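Local structure of glucose 1-dehydrogenase (Haloferax mediterranei, 2VWP) at residues F147-I152 with E310-T315; D38-E43 with L61-V66; I257-A262 with K296-S301. The protein oxidises D-glucose and several other aldose sugars with NADP(+), or less favourably NAD(+), using a catalytic zinc ion in each subunit of a homodimer. All blocks are in the same frame, centred on the assembly; numbering follows the deposited sequence.

Contact 1: residues F147-I152 with E310-T315; sequences FLIEPI and EAATVT. With ZN (zinc ion), chain C.
Ala-312 lies against Ile-149 and Ile-152, residues one turn apart, where helix 149-165 packs on helix 306-318: helix-on-helix packing in the C-terminal, Rossmann-type coenzyme part of the subunit. The backbones come nearest at Ile-152 and Ala-312, with CA atoms 5.5 Å apart; a side chain no larger than a methyl group suits that spacing. No hydrogen bond crosses between the two segments, so the join is mainly aliphatic, with methyls also lying on backbone atoms. From CB outward, Ile-149 splits into two branches. Ile-149 CG2 lies alongside the Ala-312 methyl, 4.0 Å from Ala-312 CB. The other branch leaves CB through CG1, which stands anti to the carbonyl carbon (chi1 -68°), and bends again to bring Ile-149 CD1 over the backbone of the facing helix, 3.9 Å from Ala-312 O. From there CD1 also reaches the Thr-313 methyl. Ile-152 works at shorter range: its CG2 meets Ala-312 CB at 3.5 Å, tighter than ordinary van der Waals contact, and brushes Thr-315 CG2 farther along. Thr-315 turns its hydroxyl to Glu-156, while Leu-187 and Met-191 of helix 183-194 close in on Ile-152.

The first turn of helix 149-165 serves a second purpose. Glu-150 CB points away from helix 306-318, and the chain kinks at CG (chi2 -83°) to deliver Glu-150 OE1 to the zinc ion at 2.2 Å; OE2 stays 3.3 Å from the metal, so the carboxylate binds through one oxygen. His-63, Glu-64 and water 1 complete the coordination seen here. Back on the facing helix, Thr-313 OG1 folds onto the Glu-310 carbonyl oxygen at 2.7 Å, in the carbonyl plane and on a lone pair.

Contact 2: residues D38-E43 with L61-V66; sequences DGTDHE and LGHEAV. With ZN (zinc ion), chain C.
Asp-41 and Leu-61 mark the closest backbone approach, CA to CA 6.3 Å, where the first turn of helix 39-46 meets the loop leading into strand 64-71. Gly-62 turns that loop with phi 91°, psi 124°, angles at which a CB would jam against the preceding carbonyl. Gly-62 N donates to Asp-41 OD1 at 2.8 Å, a bent bond on the syn side, tilted out of the carboxylate plane. Asp-41 OD2 faces back and takes Asp-38 N, while Asp-38 OD2 caps Thr-40 N at 3.0 Å: a capping box at the start of the helix. Two waters fill out the join. Water 2 accepts from Thr-40 OG1 and His-63 ND1 and donates to Asp-41 OD1; water 3 links Asp-41 OD2 to His-63 N. Held by water 2 at ND1 and by the zinc ion 2.3 Å from His-63 NE2, the imidazole has little freedom to turn. Glu-64 CG lies 3.4 Å above one face of the His-63 ring, near its rim; Glu-64 OE2 binds the metal at 2.3 Å, and OE1 pairs with Lys-349. Asp-38, an experimentally assigned zinc ligand, holds OD1 4.2 Å from the zinc ion here, its OD2 at the histidine's edge. The GroES-like part thus supplies His-63 and Glu-64, and Glu-150 comes from the coenzyme part, as at the interdomain catalytic zinc site of this alcohol dehydrogenase family.

Contact 3: residues I257-A262 with K296-S301; sequences IQSVQA and KALVGS. With NDP (NADPH dihydro-nicotinamide-adenine-dinucleotide phosphate), chain B.
In the Rossmann-type coenzyme domain, Lys-296 and Leu-298 join strand 297-300, outermost in this chain's parallel sheet, to the last turns of helix 253-262. Lys-296 precedes the strand and reaches across with an extended chain, its CG set beside the backbone N (chi1 -65°). Lys-296 NZ comes to Val-260 O at 2.6 Å, nearly in line with the carbonyl bond (C=O...N 173°), and CD and CE travel beside the same oxygen. The ammonium also donates to Leu-263 O and forms a salt bridge with Glu-290, so three acceptors grip it in a buried setting. Replacing the lysine with an alanine would probably leave the Glu-290 carboxylate without its counter-charge and the carbonyls of Val-260 and Leu-263 without this donor.

Two residues along, Leu-298 points the same way and splits its two methyls between neighbouring residues of the helix. Leu-298 CD1 meets Val-260 CG2 at 3.8 Å, the two side chains crossing at about a right angle, while Leu-298 CD2 reaches Ser-259 OG at 3.6 Å. That hydroxyl is turned back on its own helix, to Ala-256 O, which lets a polar atom sit against a leucine methyl. Phe-287 and Met-291 of helix 284-293 pack on Val-260 from this chain; Met-291 of the second subunit packs on Leu-298.

Past the strand's end, Ser-301 O accepts from the carboxamide N7N of NADPH at 2.8 Å, with a bent N-H...O angle of 137°. Strand 297-300 also pairs antiparallel with a strand of the second subunit. The contact thus lies at the edge strand of a Rossmann-fold sheet, which continues across the dimer interface and leads into a coenzyme-binding loop.

How the contacts relate
All three contacts are buried, but they differ in chemistry. Contacts 1 and 2 touch each other at the metal and share water 1: contact 1 gives the zinc ion one ligand and contact 2 two, from the coenzyme part and the GroES-like part respectively. Contact 1 is aliphatic between helices, with its metal ligand on the other side of the helix; contact 2 is mainly polar, bound by carboxylates and waters. Contact 3, about 25 Å from contact 1 between centres, combines a buried ammonium with a few methyls. It alone adjoins the second subunit, and the chain runs from its strand 297-300 straight to helix 306-318 of contact 1.

Contact 1: residues F147-I152 with E310-T315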
loop_
_atom_site.group_PDB
_atom_site.type_symbol
_atom_site.label_atom_id
_atom_site.label_comp_id
_atom_site.label_asym_id
_atom_site.label_seq_id
_atom_site.Cartn_x
_atom_site.Cartn_y
_atom_site.Cartn_z
ATOM N N PHE A 147 29.096 -8.456 5.597
ATOM C CA PHE A 147 28.678 -7.872 4.327
ATOM C C PHE A 147 27.203 -8.232 4.027
ATOM O O PHE A 147 26.599 -7.651 3.134
ATOM C CB PHE A 147 29.645 -8.299 3.180
ATOM C CG PHE A 147 29.716 -9.791 2.970
ATOM C CD1 PHE A 147 28.746 -10.457 2.220
ATOM C CD2 PHE A 147 30.751 -10.537 3.545
ATOM C CE1 PHE A 147 28.817 -11.871 2.032
ATOM C CE2 PHE A 147 30.825 -11.920 3.373
ATOM C CZ PHE A 147 29.862 -12.589 2.612
ATOM N N LEU A 148 26.627 -9.178 4.787
ATOM C CA LEU A 148 25.236 -9.563 4.608
ATOM C C LEU A 148 24.244 -8.656 5.322
ATOM O O LEU A 148 23.041 -8.717 5.076
ATOM C CB LEU A 148 24.984 -11.033 5.021
ATOM C CG LEU A 148 25.584 -12.110 4.117
ATOM C CD1 LEU A 148 25.257 -13.504 4.677
ATOM C CD2 LEU A 148 25.090 -11.962 2.645
ATOM N N ILE A 149 24.739 -7.815 6.209
ATOM C CA ILE A 149 23.849 -7.004 7.033
ATOM C C ILE A 149 23.098 -5.992 6.192
ATOM O O ILE A 149 21.892 -5.835 6.361
ATOM C CB ILE A 149 24.591 -6.317 8.208
ATOM C CG1 ILE A 149 25.051 -7.366 9.233
ATOM C CG2 ILE A 149 23.719 -5.192 8.831
ATOM C CD1 ILE A 149 23.906 -8.270 9.828
ATOM N N GLU A 150 23.798 -5.315 5.286
ATOM C CA GLU A 150 23.110 -4.374 4.387
ATOM C C GLU A 150 21.955 -5.010 3.580
ATOM O O GLU A 150 20.852 -4.471 3.596
ATOM C CB GLU A 150 24.115 -3.605 3.490
ATOM C CG GLU A 150 23.522 -2.354 2.777
ATOM C CD GLU A 150 22.788 -2.710 1.496
ATOM O OE1 GLU A 150 22.992 -3.836 0.988
ATOM O OE2 GLU A 150 22.004 -1.887 0.987
ATOM N N PRO A 151 22.198 -6.107 2.815
ATOM C CA PRO A 151 21.007 -6.658 2.103
ATOM C C PRO A 151 19.881 -7.168 3.013
ATOM O O PRO A 151 18.722 -7.020 2.664
ATOM C CB PRO A 151 21.579 -7.780 1.202
ATOM C CG PRO A 151 22.934 -8.071 1.711
ATOM C CD PRO A 151 23.441 -6.788 2.409
ATOM N N ILE A 152 20.216 -7.760 4.159
ATOM C CA ILE A 152 19.175 -8.120 5.139
ATOM C C ILE A 152 18.351 -6.890 5.511
ATOM O O ILE A 152 17.141 -6.981 5.593
ATOM C CB ILE A 152 19.747 -8.850 6.386
ATOM C CG1 ILE A 152 20.297 -10.215 5.951
ATOM C CG2 ILE A 152 18.665 -9.040 7.479
ATOM C CD1 ILE A 152 21.223 -10.887 6.945
ATOM N N GLU A 310 20.216 -2.546 12.558
ATOM C CA GLU A 310 20.185 -3.174 13.895
ATOM C C GLU A 310 19.300 -4.411 13.946
ATOM O O GLU A 310 19.694 -5.452 14.493
ATOM C CB GLU A 310 19.745 -2.168 14.965
ATOM C CG GLU A 310 20.772 -1.075 15.182
ATOM C CD GLU A 310 20.517 -0.225 16.429
ATOM O OE1 GLU A 310 19.542 -0.487 17.189
ATOM O OE2 GLU A 310 21.316 0.716 16.627
ATOM N N ALA A 311 18.097 -4.289 13.385
ATOM C CA ALA A 311 17.171 -5.419 13.228
ATOM C C ALA A 311 17.825 -6.562 12.463
ATOM O O ALA A 311 17.678 -7.739 12.822
ATOM C CB ALA A 311 15.896 -4.954 12.498
ATOM N N ALA A 312 18.564 -6.211 11.407
ATOM C CA ALA A 312 19.281 -7.202 10.608
ATOM C C ALA A 312 20.253 -8.046 11.422
ATOM O O ALA A 312 20.367 -9.250 11.173
ATOM C CB ALA A 312 20.007 -6.510 9.424
ATOM N N THR A 313 20.952 -7.440 12.401
ATOM C CA THR A 313 21.849 -8.227 13.283
ATOM C C THR A 313 21.126 -9.285 14.094
ATOM O O THR A 313 21.652 -10.393 14.282
ATOM C CB THR A 313 22.724 -7.368 14.281
ATOM O OG1 THR A 313 21.894 -6.724 15.260
ATOM C CG2 THR A 313 23.566 -6.355 13.552
ATOM N N VAL A 314 19.928 -8.941 14.583
ATOM C CA VAL A 314 19.084 -9.896 15.334
ATOM C C VAL A 314 18.616 -11.014 14.407
ATOM O O VAL A 314 18.739 -12.202 14.720
ATOM C CB VAL A 314 17.861 -9.189 15.966
ATOM C CG1 VAL A 314 16.906 -10.205 16.589
ATOM C CG2 VAL A 314 18.313 -8.193 17.019
ATOM N N THR A 315 18.089 -10.631 13.246
ATOM C CA THR A 315 17.666 -11.610 12.245
ATOM C C THR A 315 18.813 -12.537 11.841
ATOM O O THR A 315 18.643 -13.756 11.739
ATOM C CB THR A 315 17.064 -10.899 11.005
ATOM O OG1 THR A 315 15.902 -10.168 11.412
ATOM C CG2 THR A 315 16.692 -11.891 9.914
HETATM ZN ZN ZN C . 22.894 -4.234 -1.150
HETATM O O HOH W 1 20.827 -4.728 -1.587
#

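Contact 2: residues D38-E43 with L61-V66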
loop_
_atom_site.group_PDB
_atom_site.type_symbol
_atom_site.label_atom_id
_atom_site.label_comp_id
_atom_site.label_asym_id
_atom_site.label_seq_id
_atom_site.Cartn_x
_atom_site.Cartn_y
_atom_site.Cartn_z
ATOM N N ASP A 38 27.037 -7.086 -5.465
ATOM C CA ASP A 38 25.627 -7.031 -5.726
ATOM C C ASP A 38 25.386 -6.759 -7.215
ATOM O O ASP A 38 26.306 -6.349 -7.923
ATOM C CB ASP A 38 25.064 -5.865 -4.917
ATOM C CG ASP A 38 23.594 -5.767 -5.018
ATOM O OD1 ASP A 38 22.926 -6.685 -4.541
ATOM O OD2 ASP A 38 23.107 -4.780 -5.593
ATOM N N GLY A 39 24.152 -6.984 -7.669
ATOM C CA GLY A 39 23.680 -6.580 -8.998
ATOM C C GLY A 39 23.989 -5.148 -9.385
ATOM O O GLY A 39 24.366 -4.889 -10.531
ATOM N N THR A 40 23.862 -4.213 -8.440
ATOM C CA THR A 40 24.182 -2.808 -8.720
ATOM C C THR A 40 25.635 -2.603 -9.109
ATOM O O THR A 40 25.937 -1.704 -9.891
ATOM C CB THR A 40 23.848 -1.813 -7.549
ATOM O OG1 THR A 40 24.813 -1.954 -6.503
ATOM C CG2 THR A 40 22.441 -2.030 -7.011
ATOM N N ASP A 41 26.534 -3.411 -8.545
ATOM C CA ASP A 41 27.944 -3.354 -8.913
ATOM C C ASP A 41 28.106 -3.802 -10.353
ATOM O O ASP A 41 28.866 -3.205 -11.105
ATOM C CB ASP A 41 28.800 -4.221 -7.988
ATOM C CG ASP A 41 28.784 -3.720 -6.559
ATOM O OD1 ASP A 41 29.271 -2.584 -6.334
ATOM O OD2 ASP A 41 28.259 -4.451 -5.688
ATOM N N HIS A 42 27.387 -4.855 -10.716
ATOM C CA HIS A 42 27.371 -5.360 -12.080
ATOM C C HIS A 42 26.820 -4.319 -13.074
ATOM O O HIS A 42 27.388 -4.135 -14.153
ATOM C CB HIS A 42 26.602 -6.676 -12.144
ATOM C CG HIS A 42 27.303 -7.823 -11.476
ATOM N ND1 HIS A 42 28.524 -8.303 -11.902
ATOM C CD2 HIS A 42 26.933 -8.612 -10.436
ATOM C CE1 HIS A 42 28.885 -9.325 -11.146
ATOM N NE2 HIS A 42 27.938 -9.534 -10.249
ATOM N N GLU A 43 25.746 -3.623 -12.690
ATOM C CA GLU A 43 25.175 -2.519 -13.476
ATOM C C GLU A 43 26.154 -1.352 -13.712
ATOM O O GLU A 43 26.166 -0.765 -14.805
ATOM C CB GLU A 43 23.907 -1.966 -12.816
ATOM C CG GLU A 43 22.730 -2.928 -12.700
ATOM C CD GLU A 43 21.751 -2.495 -11.612
ATOM O OE1 GLU A 43 21.583 -1.266 -11.429
ATOM O OE2 GLU A 43 21.164 -3.378 -10.934
ATOM N N LEU A 61 33.750 0.741 -6.248
ATOM C CA LEU A 61 32.569 -0.116 -6.190
ATOM C C LEU A 61 32.233 -0.588 -4.758
ATOM O O LEU A 61 32.998 -0.351 -3.815
ATOM C CB LEU A 61 32.775 -1.315 -7.113
ATOM C CG LEU A 61 32.971 -1.038 -8.617
ATOM C CD1 LEU A 61 33.351 -2.330 -9.362
ATOM C CD2 LEU A 61 31.720 -0.424 -9.209
ATOM N N GLY A 62 31.077 -1.234 -4.609
ATOM C CA GLY A 62 30.724 -1.924 -3.374
ATOM C C GLY A 62 29.955 -1.067 -2.378
ATOM O O GLY A 62 30.420 -0.010 -1.966
ATOM N N HIS A 63 28.786 -1.534 -1.966
ATOM C CA HIS A 63 28.006 -0.807 -0.951
ATOM C C HIS A 63 27.621 -1.659 0.276
ATOM O O HIS A 63 26.918 -1.173 1.185
ATOM C CB HIS A 63 26.753 -0.190 -1.596
ATOM C CG HIS A 63 25.750 -1.203 -2.058
ATOM N ND1 HIS A 63 25.761 -1.738 -3.328
ATOM C CD2 HIS A 63 24.709 -1.785 -1.416
ATOM C CE1 HIS A 63 24.773 -2.606 -3.450
ATOM N NE2 HIS A 63 24.110 -2.642 -2.309
ATOM N N GLU A 64 28.074 -2.919 0.299
ATOM C CA GLU A 64 27.714 -3.896 1.352
ATOM C C GLU A 64 28.967 -4.233 2.143
ATOM O O GLU A 64 29.661 -5.198 1.848
ATOM C CB GLU A 64 27.138 -5.171 0.722
ATOM C CG GLU A 64 25.990 -4.892 -0.247
ATOM C CD GLU A 64 25.411 -6.129 -0.872
ATOM O OE1 GLU A 64 26.131 -7.146 -1.021
ATOM O OE2 GLU A 64 24.222 -6.079 -1.256
ATOM N N ALA A 65 29.286 -3.400 3.115
ATOM C CA ALA A 65 30.590 -3.483 3.754
ATOM C C ALA A 65 30.505 -3.896 5.207
ATOM O O ALA A 65 29.509 -3.669 5.879
ATOM C CB ALA A 65 31.331 -2.174 3.623
ATOM N N VAL A 66 31.569 -4.531 5.668
ATOM C CA VAL A 66 31.824 -4.671 7.087
ATOM C C VAL A 66 33.284 -4.303 7.309
ATOM O O VAL A 66 34.152 -4.654 6.499
ATOM C CB VAL A 66 31.470 -6.106 7.626
ATOM C CG1 VAL A 66 32.308 -7.195 6.938
ATOM C CG2 VAL A 66 31.584 -6.165 9.157
HETATM ZN ZN ZN C . 22.894 -4.234 -1.150
HETATM O O HOH W 2 27.499 -1.016 -5.328
HETATM O O HOH W 3 28.085 -4.110 -2.984
HETATM O O HOH W 1 20.827 -4.728 -1.587
#

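Contact 3: residues I257-A262 with K296-S301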
loop_
_atom_site.group_PDB
_atom_site.type_symbol
_atom_site.label_atom_id
_atom_site.label_comp_id
_atom_site.label_asym_id
_atom_site.label_seq_id
_atom_site.Cartn_x
_atom_site.Cartn_y
_atom_site.Cartn_z
ATOM N N ILE A 257 2.107 -6.145 -11.545
ATOM C CA ILE A 257 0.691 -6.255 -11.941
ATOM C C ILE A 257 0.062 -7.546 -11.445
ATOM O O ILE A 257 -0.984 -7.538 -10.782
ATOM C CB ILE A 257 0.512 -6.174 -13.502
ATOM C CG1 ILE A 257 1.115 -4.877 -14.086
ATOM C CG2 ILE A 257 -0.965 -6.383 -13.900
ATOM C CD1 ILE A 257 0.580 -3.574 -13.494
ATOM N N GLN A 258 0.707 -8.662 -11.766
ATOM C CA GLN A 258 0.148 -9.975 -11.455
ATOM C C GLN A 258 0.183 -10.335 -9.985
ATOM O O GLN A 258 -0.570 -11.194 -9.553
ATOM C CB GLN A 258 0.792 -11.089 -12.301
ATOM C CG GLN A 258 0.496 -10.992 -13.806
ATOM C CD GLN A 258 -1.009 -10.907 -14.155
ATOM O OE1 GLN A 258 -1.871 -11.517 -13.500
ATOM N NE2 GLN A 258 -1.316 -10.150 -15.205
ATOM N N SER A 259 1.038 -9.695 -9.197
ATOM C CA SER A 259 1.032 -10.021 -7.757
ATOM C C SER A 259 -0.347 -9.717 -7.136
ATOM O O SER A 259 -0.793 -10.422 -6.240
ATOM C CB SER A 259 2.178 -9.328 -7.008
ATOM O OG SER A 259 1.893 -7.948 -6.870
ATOM N N VAL A 260 -1.033 -8.696 -7.649
ATOM C CA VAL A 260 -2.376 -8.325 -7.173
ATOM C C VAL A 260 -3.350 -9.499 -7.296
ATOM O O VAL A 260 -4.104 -9.789 -6.358
ATOM C CB VAL A 260 -2.904 -7.035 -7.895
ATOM C CG1 VAL A 260 -4.406 -6.784 -7.617
ATOM C CG2 VAL A 260 -2.062 -5.824 -7.469
ATOM N N GLN A 261 -3.299 -10.195 -8.439
ATOM C CA GLN A 261 -4.129 -11.394 -8.654
ATOM C C GLN A 261 -3.753 -12.586 -7.775
ATOM O O GLN A 261 -4.627 -13.325 -7.344
ATOM C CB GLN A 261 -4.116 -11.828 -10.127
ATOM C CG GLN A 261 -4.577 -10.779 -11.141
ATOM C CD GLN A 261 -5.888 -10.086 -10.774
ATOM O OE1 GLN A 261 -5.970 -8.852 -10.786
ATOM N NE2 GLN A 261 -6.906 -10.865 -10.444
ATOM N N ALA A 262 -2.456 -12.783 -7.527
ATOM C CA ALA A 262 -1.981 -13.916 -6.711
ATOM C C ALA A 262 -2.196 -13.704 -5.209
ATOM O O ALA A 262 -2.216 -14.667 -4.437
ATOM C CB ALA A 262 -0.517 -14.210 -7.011
ATOM N N LYS A 296 -6.562 -4.901 -0.751
ATOM C CA LYS A 296 -5.149 -5.244 -0.923
ATOM C C LYS A 296 -4.290 -4.003 -0.978
ATOM O O LYS A 296 -4.796 -2.914 -1.239
ATOM C CB LYS A 296 -4.946 -6.067 -2.210
ATOM C CG LYS A 296 -5.644 -7.429 -2.138
ATOM C CD LYS A 296 -5.662 -8.116 -3.497
ATOM C CE LYS A 296 -6.234 -9.537 -3.369
ATOM N NZ LYS A 296 -5.893 -10.323 -4.597
ATOM N N ALA A 297 -2.990 -4.186 -0.732
ATOM C CA ALA A 297 -1.997 -3.108 -0.830
ATOM C C ALA A 297 -0.804 -3.518 -1.664
ATOM O O ALA A 297 -0.447 -4.702 -1.752
ATOM C CB ALA A 297 -1.519 -2.673 0.552
ATOM N N LEU A 298 -0.198 -2.514 -2.272
ATOM C CA LEU A 298 1.116 -2.618 -2.866
ATOM C C LEU A 298 1.971 -1.529 -2.252
ATOM O O LEU A 298 1.567 -0.347 -2.195
ATOM C CB LEU A 298 1.044 -2.435 -4.376
ATOM C CG LEU A 298 0.483 -3.545 -5.258
ATOM C CD1 LEU A 298 0.450 -3.059 -6.733
ATOM C CD2 LEU A 298 1.303 -4.856 -5.110
ATOM N N VAL A 299 3.147 -1.919 -1.769
ATOM C CA VAL A 299 4.031 -0.978 -1.112
ATOM C C VAL A 299 5.423 -1.119 -1.712
ATOM O O VAL A 299 6.012 -2.200 -1.662
ATOM C CB VAL A 299 4.054 -1.212 0.447
ATOM C CG1 VAL A 299 5.000 -0.264 1.132
ATOM C CG2 VAL A 299 2.654 -1.076 1.025
ATOM N N GLY A 300 5.934 -0.036 -2.291
ATOM C CA GLY A 300 7.313 -0.017 -2.827
ATOM C C GLY A 300 8.293 0.380 -1.742
ATOM O O GLY A 300 7.952 1.150 -0.855
ATOM N N SER A 301 9.516 -0.146 -1.800
ATOM C CA SER A 301 10.521 0.154 -0.783
ATOM C C SER A 301 11.917 0.182 -1.387
ATOM O O SER A 301 12.263 -0.658 -2.224
ATOM C CB SER A 301 10.445 -0.865 0.367
ATOM O OG SER A 301 11.407 -0.598 1.360
HETATM P PA NDP B . 18.881 -10.703 -9.218
HETATM O O1A NDP B . 20.125 -11.471 -8.958
HETATM O O2A NDP B . 18.771 -10.254 -10.642
HETATM O O5B NDP B . 17.610 -11.602 -8.831
HETATM C C5B NDP B . 16.473 -11.600 -9.647
HETATM C C4B NDP B . 16.083 -13.047 -9.843
HETATM O O4B NDP B . 14.787 -13.049 -10.380
HETATM C C3B NDP B . 17.010 -13.778 -10.818
HETATM O O3B NDP B . 17.599 -14.907 -10.186
HETATM C C2B NDP B . 16.101 -14.138 -11.983
HETATM O O2B NDP B . 16.251 -15.464 -12.430
HETATM C C1B NDP B . 14.711 -14.023 -11.375
HETATM N N9A NDP B . 13.702 -13.662 -12.376
HETATM C C8A NDP B . 13.654 -12.562 -13.207
HETATM N N7A NDP B . 12.529 -12.666 -13.963
HETATM C C5A NDP B . 11.884 -13.819 -13.622
HETATM C C6A NDP B . 10.710 -14.433 -14.060
HETATM N N6A NDP B . 10.031 -13.966 -15.117
HETATM N N1A NDP B . 10.335 -15.633 -13.479
HETATM C C2A NDP B . 11.086 -16.230 -12.493
HETATM N N3A NDP B . 12.228 -15.621 -12.062
HETATM C C4A NDP B . 12.619 -14.446 -12.620
HETATM O O3 NDP B . 18.848 -9.443 -8.182
HETATM P PN NDP B . 18.702 -9.445 -6.548
HETATM O O1N NDP B . 18.023 -10.648 -6.008
HETATM O O2N NDP B . 19.991 -9.064 -5.913
HETATM O O5D NDP B . 17.666 -8.195 -6.500
HETATM C C5D NDP B . 16.333 -8.371 -6.969
HETATM C C4D NDP B . 15.693 -7.104 -7.557
HETATM O O4D NDP B . 15.538 -6.147 -6.524
HETATM C C3D NDP B . 16.474 -6.432 -8.691
HETATM O O3D NDP B . 15.588 -5.863 -9.643
HETATM C C2D NDP B . 17.200 -5.300 -7.995
HETATM O O2D NDP B . 17.373 -4.186 -8.836
HETATM C C1D NDP B . 16.231 -4.961 -6.866
HETATM N N1N NDP B . 16.886 -4.440 -5.669
HETATM C C2N NDP B . 16.210 -3.457 -5.012
HETATM C C3N NDP B . 16.597 -2.977 -3.770
HETATM C C7N NDP B . 15.772 -1.882 -3.127
HETATM O O7N NDP B . 16.311 -1.228 -2.017
HETATM N N7N NDP B . 14.559 -1.562 -3.612
HETATM C C4N NDP B . 17.838 -3.531 -3.085
HETATM C C5N NDP B . 18.500 -4.621 -3.900
HETATM C C6N NDP B . 18.003 -5.029 -5.140
HETATM P P2B NDP B . 17.309 -15.887 -13.569
HETATM O O1X NDP B . 18.720 -15.610 -13.107
HETATM O O2X NDP B . 17.089 -15.057 -14.817
HETATM O O3X NDP B . 17.008 -17.366 -13.739
#